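Local coordinates for protein glutamyl endopeptidase (Staphylococcus epidermidis, PDB 6PYM) that probably cleaves peptide bonds on the carbonyl side of glutamate, as a secreted serine protease of the chymotrypsin-like S1B family, here with its active-site serine replaced, at residues L94-V99 with N208-I213. The protein carries 1 engineered substitution. Residues are numbered along the deposited sequence; the frame is centred on the assembly and turned at random.
Sequences LAILRV and NNIPDI
Ile96 and Ile210 meet methyl to methyl, tip to tip, with CD1 of Ile96 3.7 Å from CD1 of Ile210. The same Ile96 CD1 also rests on the aliphatic base of Asn209, 3.6 Å from Asn209 CB, and the two side chains run at a slant to each other. In Ile96, CG1 stands opposite the carbonyl carbon (chi1 -61°) and the chain is then extended, which carries CD1 out from the strand to both partners. This apolar half of the contact shows how one long aliphatic arm can join a barrel strand to the C-terminal segment 208-213.

The polar half is bridged by solvent. One water accepts a bond from Arg98 NH2 at 2.9 Å and donates one to Asn209 OD1, also at 2.9 Å, tying the guanidinium to the amide. Both this water and the backbone oxygen of Asn209 lie at the edge of the guanidinium, in its plane; Asn209 O comes within 3.0 Å of Arg98 NH2, but the angle is too poor for a hydrogen bond. A bend at chi3 (-71°) turns the end of Arg98 toward that carbonyl. The guanidinium is further held by salt bridges from NE to Glu45 and from NH1 to Glu84, which probably offset its charge and fix its rotation, while Asn209 ND2 is held by the carbonyl of Phe205.

Strand 95-99 lies between strands 45-48 and 80-87 in the six-stranded antiparallel barrel, one of the two beta domains of the chymotrypsin-like fold. The C-terminal helix 200-209 packs on the outer surface of the barrel, where Phe205 also touches Ile96, and Ile210 begins the type I turn that follows, packing on Glu45 of strand 45-48.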
# COMPACT_ATOMS: atom_id res chain seq x y z
N LEU A 94 -1.18 4.98 9.30
CA LEU A 94 -2.07 4.93 8.14
C LEU A 94 -2.47 6.34 7.73
O LEU A 94 -2.87 7.15 8.57
CB LEU A 94 -3.34 4.15 8.48
CG LEU A 94 -4.39 4.06 7.37
CD1 LEU A 94 -3.86 3.30 6.15
CD2 LEU A 94 -5.67 3.43 7.91
N ALA A 95 -2.41 6.61 6.43
CA ALA A 95 -2.90 7.87 5.89
C ALA A 95 -3.55 7.62 4.54
O ALA A 95 -3.13 6.74 3.78
CB ALA A 95 -1.78 8.90 5.73
N ILE A 96 -4.57 8.41 4.24
CA ILE A 96 -5.09 8.54 2.89
C ILE A 96 -4.31 9.67 2.23
O ILE A 96 -4.12 10.73 2.83
CB ILE A 96 -6.59 8.88 2.90
CG1 ILE A 96 -7.40 7.77 3.58
CG2 ILE A 96 -7.08 9.15 1.47
CD1 ILE A 96 -8.84 8.17 3.89
N LEU A 97 -3.87 9.44 1.00
CA LEU A 97 -3.35 10.52 0.17
C LEU A 97 -4.32 10.70 -0.99
O LEU A 97 -4.51 9.79 -1.80
CB LEU A 97 -1.95 10.24 -0.35
CG LEU A 97 -1.37 11.33 -1.26
CD1 LEU A 97 -1.16 12.64 -0.51
CD2 LEU A 97 -0.09 10.87 -1.90
N ARG A 98 -4.98 11.86 -1.03
CA ARG A 98 -5.78 12.23 -2.18
C ARG A 98 -4.85 12.84 -3.21
O ARG A 98 -4.00 13.67 -2.87
CB ARG A 98 -6.84 13.24 -1.74
CG ARG A 98 -7.83 13.65 -2.82
CD ARG A 98 -9.05 14.29 -2.18
NE ARG A 98 -9.85 13.29 -1.48
CZ ARG A 98 -10.44 13.49 -0.30
NH1 ARG A 98 -10.32 14.65 0.33
NH2 ARG A 98 -11.15 12.51 0.25
N VAL A 99 -4.99 12.42 -4.46
CA VAL A 99 -4.16 12.90 -5.55
C VAL A 99 -5.01 13.67 -6.55
O VAL A 99 -6.21 13.42 -6.71
CB VAL A 99 -3.38 11.77 -6.25
CG1 VAL A 99 -2.37 11.15 -5.29
CG2 VAL A 99 -4.33 10.70 -6.80
N ASN A 208 -15.87 7.29 5.53
CA ASN A 208 -16.16 8.70 5.77
C ASN A 208 -15.27 9.64 4.97
O ASN A 208 -15.54 10.85 4.95
CB ASN A 208 -16.10 8.99 7.26
CG ASN A 208 -17.26 8.37 7.99
OD1 ASN A 208 -18.38 8.38 7.49
ND2 ASN A 208 -17.00 7.78 9.14
N ASN A 209 -14.25 9.12 4.29
CA ASN A 209 -13.38 9.94 3.46
C ASN A 209 -13.33 9.51 2.01
O ASN A 209 -12.90 10.30 1.17
CB ASN A 209 -11.95 9.93 4.02
CG ASN A 209 -11.84 10.70 5.29
OD1 ASN A 209 -11.68 11.92 5.26
ND2 ASN A 209 -11.95 10.02 6.42
N ILE A 210 -13.77 8.30 1.70
CA ILE A 210 -13.63 7.71 0.37
C ILE A 210 -14.98 7.09 0.06
O ILE A 210 -15.21 5.91 0.35
CB ILE A 210 -12.51 6.66 0.36
CG1 ILE A 210 -11.22 7.23 0.95
CG2 ILE A 210 -12.27 6.16 -1.06
CD1 ILE A 210 -10.10 6.21 1.08
N PRO A 211 -15.92 7.86 -0.49
CA PRO A 211 -17.31 7.37 -0.53
C PRO A 211 -17.48 6.12 -1.37
O PRO A 211 -18.38 5.32 -1.08
CB PRO A 211 -18.10 8.57 -1.08
CG PRO A 211 -17.08 9.46 -1.71
CD PRO A 211 -15.80 9.25 -0.96
N ASP A 212 -16.62 5.92 -2.36
CA ASP A 212 -16.66 4.76 -3.24
C ASP A 212 -15.82 3.58 -2.74
O ASP A 212 -15.62 2.64 -3.51
CB ASP A 212 -16.26 5.14 -4.68
CG ASP A 212 -14.85 5.74 -4.77
OD1 ASP A 212 -14.30 6.18 -3.75
OD2 ASP A 212 -14.29 5.80 -5.89
N ILE A 213 -15.36 3.61 -1.49
CA ILE A 213 -14.56 2.50 -0.97
C ILE A 213 -15.33 1.19 -1.14
O ILE A 213 -16.53 1.11 -0.86
CB ILE A 213 -14.15 2.76 0.48
CG1 ILE A 213 -12.99 1.84 0.88
CG2 ILE A 213 -15.32 2.61 1.45
CD1 ILE A 213 -11.64 2.31 0.38
O HOH W 1 -12.21 13.36 2.84